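Local atomic coordinates of probable eukaryotic D-amino acid tRNA deacylase, LMAJ005534AAA (Leishmania major, PDB entry 1TC5), a protein that probably hydrolyses D-aminoacyl-tRNA, such as D-tyrosyl-tRNA(Tyr), to the free D-amino acid and tRNA, acting as a homodimer. Residues Leu23-Val28 with Ser171-Asn176; Val40-Leu45 with Ala124-Phe129; Leu95-Ala100 with Asn176-Arg181. All coordinates share one frame; numbering follows the deposited sequence.

Contact 1 (Leu23-Val28 with Ser171-Asn176)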
loop_
_atom_site.group_PDB
_atom_site.type_symbol
_atom_site.label_atom_id
_atom_site.label_comp_id
_atom_site.label_asym_id
_atom_site.label_seq_id
_atom_site.Cartn_x
_atom_site.Cartn_y
_atom_site.Cartn_z
ATOM N N LEU A 23 -9.481 9.277 -5.033
ATOM C CA LEU A 23 -8.265 10.019 -4.760
ATOM C C LEU A 23 -8.558 11.529 -4.723
ATOM O O LEU A 23 -9.106 12.084 -5.643
ATOM C CB LEU A 23 -7.178 9.674 -5.801
ATOM C CG LEU A 23 -5.806 10.342 -5.617
ATOM C CD1 LEU A 23 -5.173 9.927 -4.328
ATOM C CD2 LEU A 23 -4.869 10.035 -6.794
ATOM N N LEU A 24 -8.164 12.166 -3.633
ATOM C CA LEU A 24 -8.316 13.591 -3.429
ATOM C C LEU A 24 -7.297 14.348 -4.278
ATOM O O LEU A 24 -6.084 14.097 -4.199
ATOM C CB LEU A 24 -8.108 13.911 -1.958
ATOM C CG LEU A 24 -8.346 15.340 -1.480
ATOM C CD1 LEU A 24 -9.847 15.652 -1.413
ATOM C CD2 LEU A 24 -7.699 15.523 -0.137
ATOM N N VAL A 25 -7.795 15.285 -5.089
ATOM C CA VAL A 25 -6.947 15.988 -6.056
ATOM C C VAL A 25 -6.750 17.490 -5.800
ATOM O O VAL A 25 -5.875 18.080 -6.411
ATOM C CB VAL A 25 -7.455 15.793 -7.500
ATOM C CG1 VAL A 25 -7.327 14.315 -7.895
ATOM C CG2 VAL A 25 -8.889 16.298 -7.655
ATOM N N ASN A 26 -7.545 18.103 -4.923
ATOM C CA ASN A 26 -7.418 19.549 -4.642
ATOM C C ASN A 26 -7.069 19.911 -3.178
ATOM O O ASN A 26 -7.218 21.048 -2.752
ATOM C CB ASN A 26 -8.675 20.318 -5.102
ATOM C CG ASN A 26 -9.894 20.036 -4.243
ATOM O OD1 ASN A 26 -9.868 19.166 -3.400
ATOM N ND2 ASN A 26 -10.981 20.776 -4.473
ATOM N N ASN A 27 -6.639 18.933 -2.405
ATOM C CA ASN A 27 -6.300 19.116 -0.978
ATOM C C ASN A 27 -7.511 19.414 -0.065
ATOM O O ASN A 27 -7.346 19.620 1.132
ATOM C CB ASN A 27 -5.217 20.193 -0.762
ATOM C CG ASN A 27 -3.840 19.676 -1.007
ATOM O OD1 ASN A 27 -3.603 18.462 -0.990
ATOM N ND2 ASN A 27 -2.906 20.585 -1.205
ATOM N N VAL A 28 -8.717 19.399 -0.623
ATOM C CA VAL A 28 -9.895 19.795 0.136
ATOM C C VAL A 28 -10.949 18.699 0.093
ATOM O O VAL A 28 -10.997 17.867 1.000
ATOM C CB VAL A 28 -10.434 21.174 -0.309
ATOM C CG1 VAL A 28 -11.643 21.580 0.542
ATOM C CG2 VAL A 28 -9.333 22.231 -0.211
ATOM N N SER A 171 -4.582 9.916 -11.986
ATOM C CA SER A 171 -3.325 10.232 -11.321
ATOM C C SER A 171 -3.471 11.390 -10.328
ATOM O O SER A 171 -4.214 12.359 -10.552
ATOM C CB SER A 171 -2.238 10.527 -12.367
ATOM O OG SER A 171 -2.682 11.494 -13.298
ATOM N N GLY A 172 -2.743 11.279 -9.223
ATOM C CA GLY A 172 -2.715 12.308 -8.211
ATOM C C GLY A 172 -2.080 13.591 -8.685
ATOM O O GLY A 172 -1.320 13.623 -9.651
ATOM N N THR A 173 -2.451 14.676 -8.025
ATOM C CA THR A 173 -1.843 15.981 -8.260
ATOM C C THR A 173 -0.516 15.964 -7.534
ATOM O O THR A 173 -0.491 15.757 -6.310
ATOM C CB THR A 173 -2.791 17.059 -7.695
ATOM O OG1 THR A 173 -4.059 16.968 -8.372
ATOM C CG2 THR A 173 -2.293 18.488 -7.995
ATOM N N PHE A 174 0.576 16.114 -8.281
ATOM C CA PHE A 174 1.901 16.092 -7.700
ATOM C C PHE A 174 2.054 17.180 -6.642
ATOM O O PHE A 174 1.678 18.335 -6.872
ATOM C CB PHE A 174 2.969 16.325 -8.768
ATOM C CG PHE A 174 4.359 15.978 -8.297
ATOM C CD1 PHE A 174 4.728 14.653 -8.140
ATOM C CD2 PHE A 174 5.267 16.971 -7.959
ATOM C CE1 PHE A 174 5.995 14.309 -7.696
ATOM C CE2 PHE A 174 6.536 16.639 -7.498
ATOM C CZ PHE A 174 6.902 15.306 -7.374
ATOM N N GLY A 175 2.626 16.812 -5.497
ATOM C CA GLY A 175 2.898 17.755 -4.417
ATOM C C GLY A 175 1.701 17.941 -3.500
ATOM O O GLY A 175 1.835 18.591 -2.480
ATOM N N ASN A 176 0.530 17.393 -3.854
ATOM C CA ASN A 176 -0.643 17.481 -2.984
ATOM C C ASN A 176 -0.656 16.358 -1.949
ATOM O O ASN A 176 0.081 15.383 -2.046
ATOM C CB ASN A 176 -1.978 17.475 -3.785
ATOM C CG ASN A 176 -2.384 18.858 -4.283
ATOM O OD1 ASN A 176 -1.558 19.769 -4.354
ATOM N ND2 ASN A 176 -3.661 19.017 -4.648
HETATM O O HOH W 1 -3.988 14.011 -5.621
HETATM O O HOH W 2 -0.134 20.206 -0.891
#
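The carboxamide groups of Asn27 and Asn176 stack on one another, their planes 27° apart. Asn27 OD1 sits 3.4 Å from Asn176 CB, while Asn27 ND2 lies 3.5 Å from Asn176 OD1, so the overlap takes in the root as well as the end of the Asn176 side chain. Outside the stack, Asn27 OD1 accepts the backbone N-H of Arg177. A water that accepts from Asn27 ND2 and donates to Gly175 O bridges the two segments beside the stack. The ND2 of Asn176 leans toward the 23-28 segment, 3.0 Å from Val25 O.

That same carbonyl oxygen receives a hydrogen bond from Thr173 OG1 (2.9 Å), which arrives in the carbonyl plane on a lone pair. With chi1 at -60°, OG1 stands opposite the carbonyl carbon of Thr173, and its CG2 takes the position anti to the backbone N. Asn147 also hydrogen-bonds OG1, through its ND2, tying a third part of the chain to this point.

Both backbones are bending here. Beyond strand 20-24 the chain makes an Asx turn, in which Asn26 OD1 accepts from Val28 N (3.0 Å), and Thr173-Asn176 form a type II beta turn closed by Asn176 N to Thr173 O (3.1 Å). Gly175 takes the positive phi usual for the third position of such a turn. At the strand end, Leu23 CD2 presses on Gly172 CA at 3.4 Å, tighter than ordinary carbon contact; the methyl comes in directly on the glycine CA, where there is no side chain in its way.

Contact 2 (Val40-Leu45 with Ala124-Phe129)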
loop_
_atom_site.group_PDB
_atom_site.type_symbol
_atom_site.label_atom_id
_atom_site.label_comp_id
_atom_site.label_asym_id
_atom_site.label_seq_id
_atom_site.Cartn_x
_atom_site.Cartn_y
_atom_site.Cartn_z
ATOM N N VAL A 40 -1.232 2.185 -8.210
ATOM C CA VAL A 40 0.217 2.278 -8.316
ATOM C C VAL A 40 0.671 3.410 -7.416
ATOM O O VAL A 40 0.223 4.539 -7.606
ATOM C CB VAL A 40 0.617 2.628 -9.777
ATOM C CG1 VAL A 40 2.118 2.791 -9.940
ATOM C CG2 VAL A 40 0.081 1.587 -10.762
ATOM N N TYR A 41 1.525 3.111 -6.441
ATOM C CA TYR A 41 2.305 4.108 -5.715
ATOM C C TYR A 41 3.711 4.208 -6.333
ATOM O O TYR A 41 4.365 3.205 -6.533
ATOM C CB TYR A 41 2.459 3.714 -4.248
ATOM C CG TYR A 41 1.235 3.695 -3.351
ATOM C CD1 TYR A 41 -0.000 4.119 -3.780
ATOM C CD2 TYR A 41 1.341 3.240 -2.026
ATOM C CE1 TYR A 41 -1.121 4.083 -2.924
ATOM C CE2 TYR A 41 0.251 3.208 -1.176
ATOM C CZ TYR A 41 -0.989 3.637 -1.624
ATOM O OH TYR A 41 -2.094 3.610 -0.786
ATOM N N ILE A 42 4.197 5.420 -6.602
ATOM C CA ILE A 42 5.449 5.572 -7.311
ATOM C C ILE A 42 6.411 6.587 -6.665
ATOM O O ILE A 42 6.023 7.669 -6.232
ATOM C CB ILE A 42 5.155 5.941 -8.814
ATOM C CG1 ILE A 42 6.429 5.951 -9.659
ATOM C CG2 ILE A 42 4.378 7.256 -8.940
ATOM C CD1 ILE A 42 6.102 5.806 -11.154
ATOM N N ALA A 43 7.680 6.219 -6.663
ATOM C CA ALA A 43 8.760 7.061 -6.171
ATOM C C ALA A 43 9.920 6.924 -7.120
ATOM O O ALA A 43 10.151 5.848 -7.674
ATOM C CB ALA A 43 9.198 6.606 -4.818
ATOM N N PHE A 44 10.645 8.024 -7.279
ATOM C CA PHE A 44 11.791 8.115 -8.135
ATOM C C PHE A 44 12.994 8.370 -7.249
ATOM O O PHE A 44 13.078 9.397 -6.586
ATOM C CB PHE A 44 11.613 9.231 -9.198
ATOM C CG PHE A 44 10.408 9.032 -10.070
ATOM C CD1 PHE A 44 10.439 8.139 -11.121
ATOM C CD2 PHE A 44 9.246 9.733 -9.840
ATOM C CE1 PHE A 44 9.331 7.932 -11.915
ATOM C CE2 PHE A 44 8.125 9.517 -10.631
ATOM C CZ PHE A 44 8.170 8.614 -11.660
ATOM N N LEU A 45 13.938 7.426 -7.295
ATOM C CA LEU A 45 15.043 7.333 -6.356
ATOM C C LEU A 45 16.376 7.462 -7.070
ATOM O O LEU A 45 16.462 7.193 -8.270
ATOM C CB LEU A 45 14.990 5.992 -5.632
ATOM C CG LEU A 45 13.595 5.690 -5.050
ATOM C CD1 LEU A 45 13.643 4.397 -4.226
ATOM C CD2 LEU A 45 13.040 6.867 -4.229
ATOM N N ALA A 124 8.822 16.252 -12.962
ATOM C CA ALA A 124 8.990 16.026 -14.399
ATOM C C ALA A 124 8.870 14.555 -14.761
ATOM O O ALA A 124 8.184 14.209 -15.718
ATOM C CB ALA A 124 10.329 16.557 -14.868
ATOM N N LEU A 125 9.536 13.701 -13.992
ATOM C CA LEU A 125 9.477 12.255 -14.224
ATOM C C LEU A 125 8.053 11.737 -14.002
ATOM O O LEU A 125 7.565 10.899 -14.758
ATOM C CB LEU A 125 10.473 11.509 -13.330
ATOM C CG LEU A 125 11.976 11.730 -13.624
ATOM C CD1 LEU A 125 12.826 11.215 -12.490
ATOM C CD2 LEU A 125 12.371 11.035 -14.906
ATOM N N TYR A 126 7.391 12.255 -12.975
ATOM C CA TYR A 126 6.040 11.808 -12.610
ATOM C C TYR A 126 5.050 12.159 -13.707
ATOM O O TYR A 126 4.222 11.340 -14.124
ATOM C CB TYR A 126 5.563 12.480 -11.324
ATOM C CG TYR A 126 4.125 12.171 -10.975
ATOM C CD1 TYR A 126 3.753 10.898 -10.541
ATOM C CD2 TYR A 126 3.143 13.137 -11.072
ATOM C CE1 TYR A 126 2.432 10.590 -10.243
ATOM C CE2 TYR A 126 1.825 12.841 -10.758
ATOM C CZ TYR A 126 1.474 11.571 -10.342
ATOM O OH TYR A 126 0.155 11.276 -10.011
ATOM N N ASP A 127 5.129 13.401 -14.138
ATOM C CA ASP A 127 4.317 13.876 -15.242
ATOM C C ASP A 127 4.539 13.052 -16.521
ATOM O O ASP A 127 3.589 12.688 -17.215
ATOM C CB ASP A 127 4.632 15.345 -15.487
ATOM C CG ASP A 127 3.691 15.979 -16.463
ATOM O OD1 ASP A 127 2.511 16.146 -16.099
ATOM O OD2 ASP A 127 4.042 16.341 -17.607
ATOM N N ARG A 128 5.805 12.766 -16.818
ATOM C CA ARG A 128 6.168 12.034 -18.031
ATOM C C ARG A 128 5.686 10.605 -17.937
ATOM O O ARG A 128 5.158 10.053 -18.894
ATOM C CB ARG A 128 7.680 12.105 -18.238
ATOM C CG ARG A 128 8.164 11.731 -19.611
ATOM C CD ARG A 128 7.931 12.801 -20.650
ATOM N NE ARG A 128 8.318 12.359 -21.993
ATOM C CZ ARG A 128 7.685 12.687 -23.121
ATOM N NH1 ARG A 128 6.605 13.470 -23.119
ATOM N NH2 ARG A 128 8.140 12.227 -24.275
ATOM N N PHE A 129 5.826 10.025 -16.757
ATOM C CA PHE A 129 5.387 8.669 -16.503
ATOM C C PHE A 129 3.868 8.511 -16.631
ATOM O O PHE A 129 3.407 7.532 -17.207
ATOM C CB PHE A 129 5.846 8.218 -15.118
ATOM C CG PHE A 129 5.387 6.850 -14.747
ATOM C CD1 PHE A 129 6.145 5.735 -15.100
ATOM C CD2 PHE A 129 4.202 6.670 -14.039
ATOM C CE1 PHE A 129 5.735 4.457 -14.748
ATOM C CE2 PHE A 129 3.782 5.377 -13.665
ATOM C CZ PHE A 129 4.544 4.278 -14.039
#
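Leu125 O accepts the helical hydrogen bond from Phe129 N at 2.8 Å, and Phe44 CZ rests against the same oxygen from the strand side, at 3.9 Å. The setting is alpha/beta packing: helix 119-136 lies on one face of the mixed five-stranded sheet, and its segment runs 9.4 Å from strand 40-45 at closest approach, with 135° between the two N-to-C directions. Ile42 and Phe44, two residues apart on the strand, both direct their side chains at the helix. Tyr41, between them, faces the other way and hydrogen-bonds through OH to Gln16 of the second subunit.

Leu125 CB stands almost exactly over the centre of the Phe44 ring, 3.8 Å from its centroid, a CH-pi contact. Phe129 CB approaches the edge of that ring at CZ, and Tyr126 closes in obliquely through CA. The Phe44 ring therefore touches three residues spread over just more than one helical turn without any polar bond crossing the interface. On its own ring, Tyr126 receives Ile42 CG2 at the edge, 4.0 Å from CD1, while its hydroxyl hydrogen-bonds to the backbone carbonyl oxygen of Gly172, in the loop after strand 169-171. Leu58 and Val62 of helix 55-67 also pack on Phe129, so the second helix shares in this core.

Ile42 is nearly fully extended, with CG1 anti to the backbone N (chi1 -173°), which carries its terminal methyl deep toward the helix. There CD1 points down on the Phe129 face, 3.4 Å from the ring centroid and 11° off its normal.

Contact 3 (Leu95-Ala100 with Asn176-Arg181)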
loop_
_atom_site.group_PDB
_atom_site.type_symbol
_atom_site.label_atom_id
_atom_site.label_comp_id
_atom_site.label_asym_id
_atom_site.label_seq_id
_atom_site.Cartn_x
_atom_site.Cartn_y
_atom_site.Cartn_z
ATOM N N LEU A 95 -4.849 3.698 -11.253
ATOM C CA LEU A 95 -4.836 4.833 -10.352
ATOM C C LEU A 95 -3.415 5.002 -9.845
ATOM O O LEU A 95 -2.909 4.119 -9.195
ATOM C CB LEU A 95 -5.767 4.563 -9.165
ATOM C CG LEU A 95 -5.822 5.658 -8.103
ATOM C CD1 LEU A 95 -6.224 6.981 -8.704
ATOM C CD2 LEU A 95 -6.793 5.280 -6.983
ATOM N N ILE A 96 -2.805 6.145 -10.150
ATOM C CA ILE A 96 -1.383 6.404 -9.880
ATOM C C ILE A 96 -1.323 7.448 -8.790
ATOM O O ILE A 96 -1.944 8.524 -8.912
ATOM C CB ILE A 96 -0.661 6.953 -11.158
ATOM C CG1 ILE A 96 -0.812 5.977 -12.323
ATOM C CG2 ILE A 96 0.792 7.193 -10.877
ATOM C CD1 ILE A 96 -0.494 6.573 -13.674
ATOM N N VAL A 97 -0.594 7.125 -7.729
ATOM C CA VAL A 97 -0.384 8.026 -6.623
ATOM C C VAL A 97 1.121 8.262 -6.403
ATOM O O VAL A 97 1.875 7.306 -6.172
ATOM C CB VAL A 97 -0.994 7.432 -5.347
ATOM C CG1 VAL A 97 -1.021 8.443 -4.232
ATOM C CG2 VAL A 97 -2.398 6.894 -5.654
ATOM N N PRO A 98 1.552 9.522 -6.416
ATOM C CA PRO A 98 2.947 9.819 -6.117
ATOM C C PRO A 98 3.175 9.578 -4.627
ATOM O O PRO A 98 2.426 10.103 -3.798
ATOM C CB PRO A 98 3.091 11.305 -6.487
ATOM C CG PRO A 98 1.711 11.892 -6.368
ATOM C CD PRO A 98 0.759 10.753 -6.640
ATOM N N GLN A 99 4.166 8.745 -4.311
ATOM C CA GLN A 99 4.513 8.413 -2.936
ATOM C C GLN A 99 6.022 8.350 -2.810
ATOM O O GLN A 99 6.584 7.277 -2.721
ATOM C CB GLN A 99 3.891 7.070 -2.563
ATOM C CG GLN A 99 2.385 7.120 -2.438
ATOM C CD GLN A 99 1.953 7.747 -1.129
ATOM O OE1 GLN A 99 1.981 7.071 -0.094
ATOM N NE2 GLN A 99 1.593 9.048 -1.156
ATOM N N ALA A 100 6.646 9.528 -2.774
ATOM C CA ALA A 100 8.089 9.677 -2.776
ATOM C C ALA A 100 8.692 9.071 -1.508
ATOM O O ALA A 100 9.842 8.628 -1.519
ATOM C CB ALA A 100 8.448 11.154 -2.895
ATOM N N ASN A 176 0.530 17.393 -3.854
ATOM C CA ASN A 176 -0.643 17.481 -2.984
ATOM C C ASN A 176 -0.656 16.358 -1.949
ATOM O O ASN A 176 0.081 15.383 -2.046
ATOM C CB ASN A 176 -1.978 17.475 -3.785
ATOM C CG ASN A 176 -2.384 18.858 -4.283
ATOM O OD1 ASN A 176 -1.558 19.769 -4.354
ATOM N ND2 ASN A 176 -3.661 19.017 -4.648
ATOM N N ARG A 177 -1.505 16.530 -0.940
ATOM C CA ARG A 177 -1.818 15.486 0.032
ATOM C C ARG A 177 -2.755 14.486 -0.641
ATOM O O ARG A 177 -3.788 14.870 -1.165
ATOM C CB ARG A 177 -2.486 16.109 1.260
ATOM C CG ARG A 177 -2.936 15.124 2.338
ATOM C CD ARG A 177 -3.316 15.801 3.663
ATOM N NE ARG A 177 -4.452 16.711 3.496
ATOM C CZ ARG A 177 -5.722 16.339 3.284
ATOM N NH1 ARG A 177 -6.079 15.058 3.254
ATOM N NH2 ARG A 177 -6.656 17.260 3.125
ATOM N N GLN A 178 -2.381 13.214 -0.613
ATOM C CA GLN A 178 -3.053 12.168 -1.402
ATOM C C GLN A 178 -4.123 11.448 -0.552
ATOM O O GLN A 178 -4.027 10.236 -0.232
ATOM C CB GLN A 178 -2.013 11.186 -1.950
ATOM C CG GLN A 178 -0.847 11.828 -2.715
ATOM C CD GLN A 178 -1.298 12.556 -3.967
ATOM O OE1 GLN A 178 -2.132 12.046 -4.738
ATOM N NE2 GLN A 178 -0.775 13.759 -4.162
ATOM N N GLY A 179 -5.145 12.213 -0.169
ATOM C CA GLY A 179 -6.306 11.642 0.489
ATOM C C GLY A 179 -6.874 10.491 -0.340
ATOM O O GLY A 179 -7.033 10.602 -1.548
ATOM N N LEU A 180 -7.202 9.393 0.322
ATOM C CA LEU A 180 -7.490 8.137 -0.358
ATOM C C LEU A 180 -8.624 7.355 0.301
ATOM O O LEU A 180 -8.679 7.231 1.527
ATOM C CB LEU A 180 -6.225 7.259 -0.368
ATOM C CG LEU A 180 -6.349 5.891 -1.055
ATOM C CD1 LEU A 180 -6.599 6.031 -2.559
ATOM C CD2 LEU A 180 -5.105 5.053 -0.796
ATOM N N ARG A 181 -9.517 6.818 -0.529
ATOM C CA ARG A 181 -10.379 5.715 -0.131
ATOM C C ARG A 181 -10.148 4.575 -1.121
ATOM O O ARG A 181 -10.224 4.766 -2.334
ATOM C CB ARG A 181 -11.854 6.146 -0.108
ATOM C CG ARG A 181 -12.135 7.420 0.714
ATOM C CD ARG A 181 -13.626 7.735 0.919
ATOM N NE ARG A 181 -13.936 9.162 0.734
ATOM C CZ ARG A 181 -14.856 9.658 -0.103
ATOM N NH1 ARG A 181 -15.604 8.867 -0.872
ATOM N NH2 ARG A 181 -15.038 10.969 -0.167
#
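Gln178 meets Val97, Pro98 and Gln99 with successive parts of one folded side chain. The contact brings the end of strand 93-98, in the five-stranded mixed sheet, against the turn leading into strand 180-184 of the small antiparallel sheet. Both CB and CG of Gln178 lie 3.7 Å from Val97 CG1, and CG is also 4.0 Å from Gln99 NE2. Beyond CG the chain bends at chi2 (-63°) and brings the amide to the proline ring, where Pro98 CD is 3.7 Å from Gln178 OE1 and Pro98 CG 3.8 Å from Gln178 NE2. The Gln178 and Pro98 side chains cross at about a right angle. The backbone contributes to this placement, since Gln178 is the centre of an inverse gamma turn.

The fold in the side chain also returns NE2 to its own segment: Gln178 NE2 donates to Asn176 O at 2.8 Å, approaching from above the carbonyl plane, and it is hydrogen-bonded to Thr173 O as well. Gln99 does something similar. Bent at chi2 (-78°), it sends NE2 back to Pro98 O at 3.0 Å, almost within the plane of its own amide. The other end of that amide, OE1, is hydrogen-bonded to Thr189 OG1 of the second subunit.

Further along, Leu95 CD2 and Leu180 CD1 just touch, at 4.5 Å, and Pro187 of the second subunit packs on Leu180. The sequence Pro-Gln-Ala-Ser-Leu that starts at Pro98 probably corresponds to the Ser-Gln-x-Thr-Leu motif of DTD enzymes, in divergent form. No hydrogen bond joins the two segments: the glutamine amides spend their N-H groups on local carbonyls, so apolar carbons carry most of the contact while Gln99 OE1 serves the dimer interface.

In the fold
Along the chain the segments come in the order 23-28, 40-45, 95-100, 124-129, 171-176 and 176-181, so contact 2 falls wholly between the halves of contact 1, while contact 3 alternates with both. Contacts 1 and 3 have centres about 7 Å apart and share Asn176; strands 20-24 and 180-184 are neighbours in the smaller antiparallel sheet. Contacts 2 and 3 meet in the five-stranded sheet, through adjacent strands 37-45 and 93-98, with centres about 12 Å apart. Contacts 1 and 2, centres about 14 Å apart, are joined by the probable Tyr126 OH to Gly172 O hydrogen bond. Thus the helix-covered sheet is linked to the small sheet, which continues into the second subunit.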